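Side-chain contacts in chloride intracellular channel exc-4 (PDB 2YV9), which may insert into membranes to form chloride channels and regulates the lumen size of the excretory canal in Caenorhabditis elegans as the tube grows: residues Y48-I53 / G99-L104; D116-K121 / S176-R181; V138-G143 / E151-Q156; P197-I202 / T219-Y224. All coordinates share one frame; numbering follows the deposited sequence. Where two conformers were deposited one is given.

Contact 1: residues Y48-I53 / G99-L104; sequences YALYEI and GRIFHL
L50 pushes one methyl, CD1, onto the flank of helix 94-107, where it overlaps I101 and L104. CD1 lies 3.9 Å from I101 CG2. The same methyl is 4.1 Å from L104 CB. It therefore sits over two residues spaced one turn apart on the facing helix. L50 crosses I101 at a slant and L104 at about a right angle. The first torsion of L50 (chi1 -56°) sets CG beside the backbone N, and the extended second torsion carries CD1 on toward helix 94-107. I101 offers its short branch, the CG2 methyl, to the leucine. Its side chain also packs on F43, E46 and L47 of helix 38-52 and on M82 of strand 81-84. The contact thus joins two helices of the thioredoxin-like N-terminal domain. Helix 38-52 falls in the segment predicted to become transmembrane after insertion. All three touching residues are buried, and the meeting atoms are all carbon. The contact rests on dispersion and the exclusion of water, with no polar bond between the two segments. Such an apolar interface is consistent with the proposed conformational change that exposes hydrophobic surfaces for membrane insertion.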
loop_
_atom_site.group_PDB
_atom_site.type_symbol
_atom_site.label_atom_id
_atom_site.label_comp_id
_atom_site.label_asym_id
_atom_site.label_seq_id
_atom_site.Cartn_x
_atom_site.Cartn_y
_atom_site.Cartn_z
ATOM N N TYR A 48 3.042 -2.595 17.737
ATOM C CA TYR A 48 2.761 -2.695 19.177
ATOM C C TYR A 48 3.338 -3.998 19.727
ATOM O O TYR A 48 3.916 -4.021 20.816
ATOM C CB TYR A 48 1.254 -2.602 19.509
ATOM C CG TYR A 48 1.036 -2.210 20.947
ATOM C CD1 TYR A 48 0.799 -0.879 21.304
ATOM C CD2 TYR A 48 1.098 -3.154 21.956
ATOM C CE1 TYR A 48 0.645 -0.517 22.621
ATOM C CE2 TYR A 48 0.935 -2.798 23.285
ATOM C CZ TYR A 48 0.712 -1.484 23.618
ATOM O OH TYR A 48 0.529 -1.124 24.963
ATOM N N ALA A 49 3.197 -5.086 18.971
ATOM C CA ALA A 49 3.784 -6.371 19.392
ATOM C C ALA A 49 5.278 -6.202 19.689
ATOM O O ALA A 49 5.793 -6.694 20.702
ATOM C CB ALA A 49 3.594 -7.476 18.329
ATOM N N LEU A 50 5.971 -5.501 18.805
ATOM C CA LEU A 50 7.427 -5.277 18.939
ATOM C C LEU A 50 7.785 -4.280 20.038
ATOM O O LEU A 50 8.740 -4.516 20.819
ATOM C CB LEU A 50 8.072 -4.830 17.629
ATOM C CG LEU A 50 7.919 -5.677 16.378
ATOM C CD1 LEU A 50 8.588 -4.996 15.204
ATOM C CD2 LEU A 50 8.556 -7.041 16.624
ATOM N N TYR A 51 7.075 -3.167 20.067
ATOM C CA TYR A 51 7.067 -2.182 21.166
ATOM C C TYR A 51 6.949 -2.844 22.559
ATOM O O TYR A 51 7.779 -2.594 23.439
ATOM C CB TYR A 51 5.915 -1.200 20.990
ATOM C CG TYR A 51 5.713 -0.292 22.154
ATOM C CD1 TYR A 51 6.595 0.760 22.400
ATOM C CD2 TYR A 51 4.643 -0.476 23.025
ATOM C CE1 TYR A 51 6.405 1.618 23.493
ATOM C CE2 TYR A 51 4.458 0.357 24.134
ATOM C CZ TYR A 51 5.334 1.403 24.353
ATOM O OH TYR A 51 5.135 2.226 25.453
ATOM N N GLU A 52 5.929 -3.674 22.759
ATOM C CA GLU A 52 5.609 -4.150 24.124
ATOM C C GLU A 52 6.680 -5.098 24.669
ATOM O O GLU A 52 6.777 -5.287 25.879
ATOM C CB GLU A 52 4.251 -4.836 24.202
ATOM C CG GLU A 52 4.145 -6.153 23.461
ATOM C CD GLU A 52 2.716 -6.721 23.389
ATOM O OE1 GLU A 52 1.752 -6.062 23.854
ATOM O OE2 GLU A 52 2.584 -7.854 22.868
ATOM N N ILE A 53 7.456 -5.712 23.799
ATOM C CA ILE A 53 8.586 -6.557 24.257
ATOM C C ILE A 53 9.954 -5.842 24.233
ATOM O O ILE A 53 10.994 -6.468 24.522
ATOM C CB ILE A 53 8.639 -7.886 23.487
ATOM C CG1 ILE A 53 8.851 -7.666 21.981
ATOM C CG2 ILE A 53 7.340 -8.689 23.728
ATOM C CD1 ILE A 53 8.955 -8.975 21.191
ATOM N N GLY A 99 7.787 -5.615 5.185
ATOM C CA GLY A 99 9.160 -6.165 5.032
ATOM C C GLY A 99 10.053 -5.799 6.204
ATOM O O GLY A 99 10.813 -6.623 6.752
ATOM N N ARG A 100 9.979 -4.553 6.607
ATOM C CA ARG A 100 10.829 -4.071 7.703
ATOM C C ARG A 100 10.375 -4.702 9.039
ATOM O O ARG A 100 11.197 -5.126 9.864
ATOM C CB ARG A 100 10.832 -2.544 7.788
ATOM C CG ARG A 100 11.720 -1.989 8.939
ATOM C CD ARG A 100 13.193 -2.472 8.837
ATOM N NE ARG A 100 13.952 -1.820 9.903
ATOM C CZ ARG A 100 14.892 -2.408 10.649
ATOM N NH1 ARG A 100 15.226 -3.675 10.456
ATOM N NH2 ARG A 100 15.480 -1.709 11.624
ATOM N N ILE A 101 9.067 -4.787 9.254
ATOM C CA ILE A 101 8.542 -5.374 10.505
ATOM C C ILE A 101 8.849 -6.872 10.526
ATOM O O ILE A 101 9.221 -7.412 11.571
ATOM C CB ILE A 101 7.038 -5.066 10.699
ATOM C CG1 ILE A 101 6.770 -3.554 10.639
ATOM C CG2 ILE A 101 6.524 -5.688 12.027
ATOM C CD1 ILE A 101 5.257 -3.236 10.554
ATOM N N PHE A 102 8.724 -7.547 9.386
ATOM C CA PHE A 102 9.027 -8.973 9.236
ATOM C C PHE A 102 10.491 -9.229 9.593
ATOM O O PHE A 102 10.802 -10.232 10.278
ATOM C CB PHE A 102 8.807 -9.379 7.781
ATOM C CG PHE A 102 9.135 -10.821 7.475
ATOM C CD1 PHE A 102 8.122 -11.754 7.408
ATOM C CD2 PHE A 102 10.425 -11.217 7.206
ATOM C CE1 PHE A 102 8.392 -13.088 7.105
ATOM C CE2 PHE A 102 10.706 -12.546 6.934
ATOM C CZ PHE A 102 9.673 -13.469 6.866
ATOM N N HIS A 103 11.368 -8.344 9.129
ATOM C CA HIS A 103 12.814 -8.482 9.345
ATOM C C HIS A 103 13.093 -8.424 10.827
ATOM O O HIS A 103 13.781 -9.315 11.376
ATOM C CB HIS A 103 13.615 -7.387 8.625
ATOM C CG HIS A 103 15.091 -7.524 8.808
ATOM N ND1 HIS A 103 15.748 -7.047 9.926
ATOM C CD2 HIS A 103 16.027 -8.144 8.052
ATOM C CE1 HIS A 103 17.033 -7.346 9.832
ATOM N NE2 HIS A 103 17.228 -8.016 8.711
ATOM N N LEU A 104 12.597 -7.373 11.469
ATOM C CA LEU A 104 12.786 -7.137 12.891
ATOM C C LEU A 104 12.199 -8.292 13.727
ATOM O O LEU A 104 12.843 -8.735 14.686
ATOM C CB LEU A 104 12.144 -5.831 13.363
ATOM C CG LEU A 104 12.925 -4.548 13.048
ATOM C CD1 LEU A 104 12.114 -3.288 13.306
ATOM C CD2 LEU A 104 14.259 -4.479 13.865
#

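Contact 2: residues D116-K121 / S176-R181; sequences DPSAEK and SERKSR
D116 and R178 form a salt bridge through a single carboxylate oxygen. R178 NH2 donates to the syn lone pair of D116 OD2 at 3.0 Å, with an N-H...O angle of 140°. OD2 lies tilted, 22° out of the guanidinium plane. The main partner of R178 is outside these segments: NH1 donates to L183 O. A weak second bond runs from R178 NH1 to D116 OD2 at 3.2 Å. The R178 chain runs extended from CG to NE and so carries the guanidinium across to D116. The other oxygen, D116 OD1, caps helix 117-140 by accepting weak bonds from S118 N (2.9 Å) and A119 N (3.3 Å). Replacing D116 by an alanine is likely to leave R178 without its carboxylate mate and the first turn without its side-chain cap. Further out, S118 OG lies 4.0 Å from R178 NH2, a packing distance. L184 lies against both D116 and R178. This is an Asp N-cap that doubles as an ion-pair partner, tying the start of helix 117-140 to the end of helix 155-178 in the all-helical C-terminal domain of the GST fold.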
loop_
_atom_site.group_PDB
_atom_site.type_symbol
_atom_site.label_atom_id
_atom_site.label_comp_id
_atom_site.label_asym_id
_atom_site.label_seq_id
_atom_site.Cartn_x
_atom_site.Cartn_y
_atom_site.Cartn_z
ATOM N N ASP A 116 -0.385 -18.966 5.889
ATOM C CA ASP A 116 -1.492 -19.879 6.083
ATOM C C ASP A 116 -2.536 -19.517 5.048
ATOM O O ASP A 116 -3.193 -18.462 5.166
ATOM C CB ASP A 116 -2.053 -19.762 7.464
ATOM C CG ASP A 116 -3.181 -20.738 7.716
ATOM O OD1 ASP A 116 -3.686 -21.340 6.742
ATOM O OD2 ASP A 116 -3.575 -20.870 8.879
ATOM N N PRO A 117 -2.678 -20.347 4.014
ATOM C CA PRO A 117 -3.620 -20.003 2.943
ATOM C C PRO A 117 -5.089 -20.241 3.361
ATOM O O PRO A 117 -5.977 -19.589 2.825
ATOM C CB PRO A 117 -3.192 -20.921 1.798
ATOM C CG PRO A 117 -2.654 -22.135 2.499
ATOM C CD PRO A 117 -1.981 -21.621 3.752
ATOM N N SER A 118 -5.316 -21.081 4.359
ATOM C CA SER A 118 -6.644 -21.221 4.953
ATOM C C SER A 118 -7.085 -19.864 5.503
ATOM O O SER A 118 -8.164 -19.378 5.196
ATOM C CB SER A 118 -6.653 -22.267 6.070
ATOM O OG SER A 118 -7.793 -22.110 6.911
ATOM N N ALA A 119 -6.219 -19.264 6.301
ATOM C CA ALA A 119 -6.534 -17.998 6.983
ATOM C C ALA A 119 -6.724 -16.864 5.983
ATOM O O ALA A 119 -7.660 -16.044 6.097
ATOM C CB ALA A 119 -5.432 -17.656 7.945
ATOM N N GLU A 120 -5.824 -16.791 5.000
ATOM C CA GLU A 120 -5.847 -15.717 3.987
ATOM C C GLU A 120 -7.120 -15.728 3.154
ATOM O O GLU A 120 -7.622 -14.670 2.734
ATOM C CB GLU A 120 -4.648 -15.811 3.029
ATOM C CG GLU A 120 -3.353 -15.462 3.696
ATOM C CD GLU A 120 -2.140 -15.448 2.796
ATOM O OE1 GLU A 120 -2.277 -15.688 1.581
ATOM O OE2 GLU A 120 -1.044 -15.154 3.329
ATOM N N LYS A 121 -7.612 -16.926 2.855
ATOM C CA LYS A 121 -8.864 -17.039 2.107
ATOM C C LYS A 121 -10.081 -16.691 2.975
ATOM O O LYS A 121 -11.021 -16.049 2.520
ATOM C CB LYS A 121 -9.006 -18.470 1.542
ATOM C CG LYS A 121 -8.036 -18.771 0.401
ATOM C CD LYS A 121 -8.062 -20.264 0.013
ATOM C CE LYS A 121 -6.661 -20.807 -0.305
ATOM N NZ LYS A 121 -6.574 -22.285 -0.078
ATOM N N SER A 176 -12.886 -23.455 16.483
ATOM C CA SER A 176 -13.333 -24.563 17.322
ATOM C C SER A 176 -12.417 -25.758 17.136
ATOM O O SER A 176 -12.020 -26.388 18.120
ATOM C CB SER A 176 -14.771 -24.946 17.016
ATOM O OG SER A 176 -14.934 -25.233 15.650
ATOM N N GLU A 177 -12.111 -26.079 15.885
ATOM C CA GLU A 177 -11.161 -27.169 15.626
ATOM C C GLU A 177 -9.725 -26.865 16.074
ATOM O O GLU A 177 -9.054 -27.745 16.608
ATOM C CB GLU A 177 -11.237 -27.692 14.182
ATOM C CG GLU A 177 -11.099 -26.698 13.044
ATOM C CD GLU A 177 -12.025 -27.025 11.858
ATOM O OE1 GLU A 177 -12.992 -27.801 12.038
ATOM O OE2 GLU A 177 -11.800 -26.493 10.748
ATOM N N ARG A 178 -9.258 -25.634 15.892
ATOM C CA ARG A 178 -7.893 -25.257 16.298
ATOM C C ARG A 178 -7.719 -25.170 17.813
ATOM O O ARG A 178 -6.647 -25.468 18.341
ATOM C CB ARG A 178 -7.470 -23.940 15.638
ATOM C CG ARG A 178 -7.099 -24.117 14.208
ATOM C CD ARG A 178 -6.405 -22.915 13.551
ATOM N NE ARG A 178 -6.095 -23.270 12.162
ATOM C CZ ARG A 178 -5.673 -22.446 11.214
ATOM N NH1 ARG A 178 -5.490 -21.157 11.457
ATOM N NH2 ARG A 178 -5.441 -22.930 9.985
ATOM N N LYS A 179 -8.776 -24.766 18.507
ATOM C CA LYS A 179 -8.755 -24.522 19.950
ATOM C C LYS A 179 -7.692 -23.528 20.437
ATOM O O LYS A 179 -7.314 -23.521 21.605
ATOM C CB LYS A 179 -8.651 -25.871 20.694
ATOM C CG LYS A 179 -9.715 -26.831 20.213
ATOM C CD LYS A 179 -9.744 -28.137 20.976
ATOM C CE LYS A 179 -11.049 -28.880 20.717
ATOM N NZ LYS A 179 -11.314 -29.128 19.262
ATOM N N SER A 180 -7.293 -22.625 19.540
ATOM C CA SER A 180 -6.260 -21.621 19.771
ATOM C C SER A 180 -6.799 -20.266 20.219
ATOM O O SER A 180 -7.935 -19.933 19.928
ATOM C CB SER A 180 -5.464 -21.411 18.471
ATOM O OG SER A 180 -6.296 -21.192 17.389
ATOM N N ARG A 181 -5.978 -19.542 20.980
ATOM C CA ARG A 181 -6.311 -18.212 21.492
ATOM C C ARG A 181 -6.398 -17.219 20.345
ATOM O O ARG A 181 -7.349 -16.375 20.277
ATOM C CB ARG A 181 -5.187 -17.737 22.406
ATOM C CG ARG A 181 -5.401 -16.378 23.019
ATOM C CD ARG A 181 -6.161 -16.506 24.310
ATOM N NE ARG A 181 -5.284 -17.023 25.367
ATOM C CZ ARG A 181 -5.691 -17.629 26.485
ATOM N NH1 ARG A 181 -6.987 -17.817 26.743
ATOM N NH2 ARG A 181 -4.784 -18.055 27.356
#

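Contact 3: residues V138-G143 / E151-Q156; sequences VEFDKG and EDLPAQ
F140 sends its side chain from the last turn of helix 117-140 across to L153 and P154, just ahead of helix 155-178. From CB the chain leaves with CG anti to the backbone N (chi1 -174°), and this aims the ring at the other segment. The first ring atom to meet a partner is CD2, which lies 3.7 Å from L153 CD2. Next along that side, F140 CE2 is 3.8 Å from the same methyl. At the tip, F140 CZ reaches P154 CD at 3.7 Å. On the other side of the ring, F140 CE1 comes to 3.9 Å from P154 CG. Both partners approach the ring obliquely. L153 and F140 run alongside each other, pointing opposite ways, while P154 meets the phenylalanine from ahead. The F140 side chain also packs on I157, and its ring has a cation-pi partner in K144. A serine at F140 would probably open a gap beside L153 CD2 and the P154 ring, and leave K144 without its aromatic partner. P154 is the N-cap residue of helix 155-178. The contact is an apolar one at the loop end of an antiparallel helix-loop-helix hairpin, made by two long helices of the helical domain that follows the thioredoxin-like one.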
loop_
_atom_site.group_PDB
_atom_site.type_symbol
_atom_site.label_atom_id
_atom_site.label_comp_id
_atom_site.label_asym_id
_atom_site.label_seq_id
_atom_site.Cartn_x
_atom_site.Cartn_y
_atom_site.Cartn_z
ATOM N N VAL A 138 -27.202 -0.439 1.647
ATOM C CA VAL A 138 -27.191 1.066 1.587
ATOM C C VAL A 138 -27.956 1.567 0.379
ATOM O O VAL A 138 -28.729 2.543 0.446
ATOM C CB VAL A 138 -25.745 1.643 1.600
ATOM C CG1 VAL A 138 -25.693 3.098 1.094
ATOM C CG2 VAL A 138 -25.181 1.526 3.022
ATOM N N GLU A 139 -27.747 0.922 -0.754
ATOM C CA GLU A 139 -28.456 1.332 -1.982
ATOM C C GLU A 139 -29.954 0.962 -1.898
ATOM O O GLU A 139 -30.844 1.685 -2.400
ATOM C CB GLU A 139 -27.822 0.696 -3.215
ATOM C CG GLU A 139 -26.359 1.056 -3.421
ATOM C CD GLU A 139 -26.088 2.449 -4.025
ATOM O OE1 GLU A 139 -27.035 3.240 -4.273
ATOM O OE2 GLU A 139 -24.889 2.726 -4.292
ATOM N N PHE A 140 -30.252 -0.154 -1.261
ATOM C CA PHE A 140 -31.648 -0.569 -1.128
ATOM C C PHE A 140 -32.421 0.412 -0.260
ATOM O O PHE A 140 -33.626 0.690 -0.493
ATOM C CB PHE A 140 -31.716 -1.963 -0.489
ATOM C CG PHE A 140 -33.081 -2.517 -0.442
ATOM C CD1 PHE A 140 -33.737 -2.855 -1.625
ATOM C CD2 PHE A 140 -33.749 -2.671 0.756
ATOM C CE1 PHE A 140 -35.023 -3.363 -1.589
ATOM C CE2 PHE A 140 -35.023 -3.183 0.791
ATOM C CZ PHE A 140 -35.664 -3.519 -0.379
ATOM N N ASP A 141 -31.728 0.979 0.720
ATOM C CA ASP A 141 -32.364 1.839 1.730
ATOM C C ASP A 141 -32.402 3.304 1.286
ATOM O O ASP A 141 -32.967 4.138 1.971
ATOM C CB ASP A 141 -31.662 1.725 3.078
ATOM C CG ASP A 141 -31.931 0.387 3.774
ATOM O OD1 ASP A 141 -32.979 -0.223 3.460
ATOM O OD2 ASP A 141 -31.135 0.004 4.675
ATOM N N LYS A 142 -31.802 3.599 0.143
ATOM C CA LYS A 142 -31.787 4.966 -0.416
ATOM C C LYS A 142 -33.241 5.408 -0.639
ATOM O O LYS A 142 -34.028 4.697 -1.256
ATOM C CB LYS A 142 -30.987 4.987 -1.728
ATOM C CG LYS A 142 -30.532 6.342 -2.216
ATOM C CD LYS A 142 -29.617 6.193 -3.443
ATOM C CE LYS A 142 -29.423 7.526 -4.189
ATOM N NZ LYS A 142 -28.200 8.289 -3.811
ATOM N N GLY A 143 -33.606 6.578 -0.112
ATOM C CA GLY A 143 -34.969 7.100 -0.281
ATOM C C GLY A 143 -35.990 6.562 0.699
ATOM O O GLY A 143 -37.194 6.638 0.470
ATOM N N GLU A 151 -34.277 -8.954 8.127
ATOM C CA GLU A 151 -35.223 -10.060 7.947
ATOM C C GLU A 151 -36.239 -9.786 6.837
ATOM O O GLU A 151 -36.775 -10.724 6.255
ATOM C CB GLU A 151 -35.951 -10.369 9.270
ATOM C CG GLU A 151 -36.860 -9.274 9.767
ATOM C CD GLU A 151 -37.381 -9.550 11.158
ATOM O OE1 GLU A 151 -38.123 -10.547 11.336
ATOM O OE2 GLU A 151 -37.048 -8.762 12.073
ATOM N N ASP A 152 -36.471 -8.512 6.522
ATOM C CA ASP A 152 -37.386 -8.130 5.423
ATOM C C ASP A 152 -36.737 -7.958 4.053
ATOM O O ASP A 152 -37.400 -7.509 3.115
ATOM C CB ASP A 152 -38.126 -6.834 5.765
ATOM C CG ASP A 152 -38.892 -6.930 7.059
ATOM O OD1 ASP A 152 -39.356 -8.046 7.361
ATOM O OD2 ASP A 152 -39.028 -5.895 7.760
ATOM N N LEU A 153 -35.464 -8.299 3.903
ATOM C CA LEU A 153 -34.771 -7.988 2.664
ATOM C C LEU A 153 -35.101 -8.989 1.588
ATOM O O LEU A 153 -35.221 -10.174 1.889
ATOM C CB LEU A 153 -33.253 -8.001 2.868
ATOM C CG LEU A 153 -32.712 -6.853 3.708
ATOM C CD1 LEU A 153 -31.257 -7.093 4.034
ATOM C CD2 LEU A 153 -32.918 -5.506 2.935
ATOM N N PRO A 154 -35.202 -8.526 0.324
ATOM C CA PRO A 154 -35.448 -9.453 -0.782
ATOM C C PRO A 154 -34.215 -10.318 -1.046
ATOM O O PRO A 154 -33.099 -9.928 -0.683
ATOM C CB PRO A 154 -35.720 -8.514 -1.963
ATOM C CG PRO A 154 -34.911 -7.300 -1.643
ATOM C CD PRO A 154 -35.025 -7.139 -0.155
ATOM N N ALA A 155 -34.380 -11.474 -1.696
ATOM C CA ALA A 155 -33.285 -12.430 -1.772
ATOM C C ALA A 155 -31.966 -11.904 -2.343
ATOM O O ALA A 155 -30.896 -12.302 -1.884
ATOM C CB ALA A 155 -33.718 -13.675 -2.536
ATOM N N GLN A 156 -32.020 -11.013 -3.345
ATOM C CA GLN A 156 -30.786 -10.564 -4.004
ATOM C C GLN A 156 -29.946 -9.591 -3.153
ATOM O O GLN A 156 -28.752 -9.409 -3.451
ATOM C CB GLN A 156 -31.060 -9.944 -5.380
ATOM C CG GLN A 156 -31.555 -8.484 -5.363
ATOM C CD GLN A 156 -32.981 -8.322 -4.881
ATOM O OE1 GLN A 156 -33.628 -9.281 -4.481
ATOM N NE2 GLN A 156 -33.489 -7.081 -4.905
#

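Contact 4: residues P197-I202 / T219-Y224; sequences PRLHHI and THLWAY
This is a buried, wholly apolar helix-helix contact, its centre about 10 Å from the centre of the chain, between helix 190-210 and the first turns of helix 219-228. L199 carries one side of it. Its CD1 methyl approaches the edge of the Y224 ring, close to the ring plane, 3.6 Å from Y224 CD2 and 3.7 Å from Y224 CE2. The two side chains cross at about a right angle. The same L199 CD1 lies 3.8 Å from L221 CD1, and L199 CD2 adds a looser touch to that methyl at 4.1 Å. Both helices belong to the C-terminal helical half of this GST-fold protein. L168 and L175 of helix 155-178 pack against L199 and Y224 respectively, so a third helix joins this core. With chi1 at 176° the Y224 ring points away from its own backbone N, and its CD2-CE2 edge meets the leucine. The Y224 hydroxyl is hydrogen-bonded to D192 OD1, which anchors the far end of the ring to helix 190-210 as well.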
loop_
_atom_site.group_PDB
_atom_site.type_symbol
_atom_site.label_atom_id
_atom_site.label_comp_id
_atom_site.label_asym_id
_atom_site.label_seq_id
_atom_site.Cartn_x
_atom_site.Cartn_y
_atom_site.Cartn_z
ATOM N N PRO A 197 -9.294 -6.449 13.417
ATOM C CA PRO A 197 -9.958 -5.150 12.985
ATOM C C PRO A 197 -11.165 -5.342 12.053
ATOM O O PRO A 197 -12.179 -4.710 12.253
ATOM C CB PRO A 197 -8.804 -4.412 12.295
ATOM C CG PRO A 197 -7.534 -4.974 12.986
ATOM C CD PRO A 197 -7.851 -6.457 13.150
ATOM N N ARG A 198 -11.094 -6.289 11.116
ATOM C CA ARG A 198 -12.227 -6.551 10.217
ATOM C C ARG A 198 -13.477 -6.999 11.009
ATOM O O ARG A 198 -14.612 -6.546 10.776
ATOM C CB ARG A 198 -11.829 -7.454 9.079
ATOM C CG ARG A 198 -10.855 -6.769 8.106
ATOM C CD ARG A 198 -10.254 -7.725 7.042
ATOM N NE ARG A 198 -9.498 -7.011 6.009
ATOM C CZ ARG A 198 -8.385 -6.323 6.238
ATOM N NH1 ARG A 198 -7.843 -6.323 7.454
ATOM N NH2 ARG A 198 -7.801 -5.645 5.264
ATOM N N LEU A 199 -13.280 -7.912 11.951
ATOM C CA LEU A 199 -14.381 -8.349 12.772
ATOM C C LEU A 199 -15.004 -7.205 13.548
ATOM O O LEU A 199 -16.216 -7.107 13.616
ATOM C CB LEU A 199 -13.950 -9.481 13.689
ATOM C CG LEU A 199 -13.714 -10.836 13.074
ATOM C CD1 LEU A 199 -13.064 -11.833 14.106
ATOM C CD2 LEU A 199 -15.046 -11.504 12.542
ATOM N N HIS A 200 -14.168 -6.368 14.146
ATOM C CA HIS A 200 -14.677 -5.255 14.953
ATOM C C HIS A 200 -15.412 -4.263 14.064
ATOM O O HIS A 200 -16.507 -3.800 14.427
ATOM C CB HIS A 200 -13.537 -4.529 15.617
ATOM C CG HIS A 200 -13.996 -3.495 16.584
ATOM N ND1 HIS A 200 -14.796 -3.773 17.680
ATOM C CD2 HIS A 200 -13.815 -2.153 16.584
ATOM C CE1 HIS A 200 -15.064 -2.640 18.311
ATOM N NE2 HIS A 200 -14.486 -1.648 17.668
ATOM N N HIS A 201 -14.865 -3.968 12.885
ATOM C CA HIS A 201 -15.577 -3.128 11.895
ATOM C C HIS A 201 -16.969 -3.736 11.588
ATOM O O HIS A 201 -18.009 -3.043 11.560
ATOM C CB HIS A 201 -14.820 -2.969 10.574
ATOM C CG HIS A 201 -13.672 -2.021 10.635
ATOM N ND1 HIS A 201 -13.306 -1.235 9.560
ATOM C CD2 HIS A 201 -12.849 -1.680 11.658
ATOM C CE1 HIS A 201 -12.255 -0.508 9.905
ATOM N NE2 HIS A 201 -11.967 -0.740 11.178
ATOM N N ILE A 202 -16.988 -5.054 11.337
ATOM C CA ILE A 202 -18.225 -5.690 10.972
ATOM C C ILE A 202 -19.211 -5.564 12.142
ATOM O O ILE A 202 -20.409 -5.335 11.944
ATOM C CB ILE A 202 -17.981 -7.180 10.628
ATOM C CG1 ILE A 202 -17.298 -7.238 9.281
ATOM C CG2 ILE A 202 -19.224 -7.908 10.592
ATOM C CD1 ILE A 202 -16.794 -8.624 8.848
ATOM N N THR A 219 -19.713 -19.217 19.318
ATOM C CA THR A 219 -19.033 -18.984 20.585
ATOM C C THR A 219 -17.512 -18.850 20.494
ATOM O O THR A 219 -16.899 -18.059 21.226
ATOM C CB THR A 219 -19.313 -20.149 21.551
ATOM O OG1 THR A 219 -20.689 -20.510 21.444
ATOM C CG2 THR A 219 -18.962 -19.791 22.973
ATOM N N HIS A 220 -16.888 -19.672 19.637
ATOM C CA HIS A 220 -15.430 -19.638 19.459
ATOM C C HIS A 220 -15.009 -18.323 18.808
ATOM O O HIS A 220 -14.009 -17.733 19.182
ATOM C CB HIS A 220 -14.932 -20.817 18.648
ATOM C CG HIS A 220 -14.891 -22.087 19.448
ATOM N ND1 HIS A 220 -16.028 -22.822 19.694
ATOM C CD2 HIS A 220 -13.907 -22.639 20.190
ATOM C CE1 HIS A 220 -15.716 -23.837 20.489
ATOM N NE2 HIS A 220 -14.441 -23.731 20.824
ATOM N N LEU A 221 -15.815 -17.883 17.833
ATOM C CA LEU A 221 -15.545 -16.597 17.167
ATOM C C LEU A 221 -15.666 -15.485 18.184
ATOM O O LEU A 221 -14.853 -14.551 18.178
ATOM C CB LEU A 221 -16.515 -16.385 16.041
ATOM C CG LEU A 221 -16.415 -15.076 15.252
ATOM C CD1 LEU A 221 -15.113 -15.026 14.582
ATOM C CD2 LEU A 221 -17.566 -14.971 14.270
ATOM N N TRP A 222 -16.730 -15.530 18.995
ATOM C CA TRP A 222 -16.946 -14.460 19.985
ATOM C C TRP A 222 -15.835 -14.500 21.004
ATOM O O TRP A 222 -15.375 -13.466 21.513
ATOM C CB TRP A 222 -18.325 -14.565 20.621
ATOM C CG TRP A 222 -19.376 -13.808 19.850
ATOM C CD1 TRP A 222 -20.374 -14.309 19.103
ATOM C CD2 TRP A 222 -19.512 -12.392 19.817
ATOM N NE1 TRP A 222 -21.153 -13.284 18.602
ATOM C CE2 TRP A 222 -20.607 -12.094 19.027
ATOM C CE3 TRP A 222 -18.786 -11.348 20.380
ATOM C CZ2 TRP A 222 -20.980 -10.767 18.764
ATOM C CZ3 TRP A 222 -19.155 -10.054 20.131
ATOM C CH2 TRP A 222 -20.227 -9.772 19.361
ATOM N N ALA A 223 -15.348 -15.703 21.333
ATOM C CA ALA A 223 -14.194 -15.789 22.202
ATOM C C ALA A 223 -12.910 -15.124 21.628
ATOM O O ALA A 223 -12.116 -14.507 22.333
ATOM C CB ALA A 223 -13.881 -17.236 22.564
ATOM N N TYR A 224 -12.741 -15.244 20.326
ATOM C CA TYR A 224 -11.634 -14.630 19.616
ATOM C C TYR A 224 -11.825 -13.091 19.593
ATOM O O TYR A 224 -10.870 -12.322 19.780
ATOM C CB TYR A 224 -11.580 -15.222 18.211
ATOM C CG TYR A 224 -10.556 -14.655 17.282
ATOM C CD1 TYR A 224 -9.229 -15.104 17.288
ATOM C CD2 TYR A 224 -10.905 -13.670 16.336
ATOM C CE1 TYR A 224 -8.315 -14.571 16.479
ATOM C CE2 TYR A 224 -9.939 -13.139 15.487
ATOM C CZ TYR A 224 -8.682 -13.628 15.517
ATOM O OH TYR A 224 -7.724 -13.132 14.694
#

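Contact 1 lies in the thioredoxin-like N-terminal domain, whereas contacts 2, 3 and 4 belong to the helical C-terminal domain. Contacts 2 and 3 use the same two helices, 117-140 and 155-178, at opposite ends, with centres 33 Å apart. Contact 4 is the neighbour of contact 2: their centres are 13 Å apart, and S176 CA touches H220 CD2 at 3.5 Å. Contacts 1 and 3 are the most distant pair, with centres 43 Å apart on opposite sides of the chain's centre. The bound calcium ion, held by Q78, P80 and T92, is about 11 Å from the I101 side chain of contact 1.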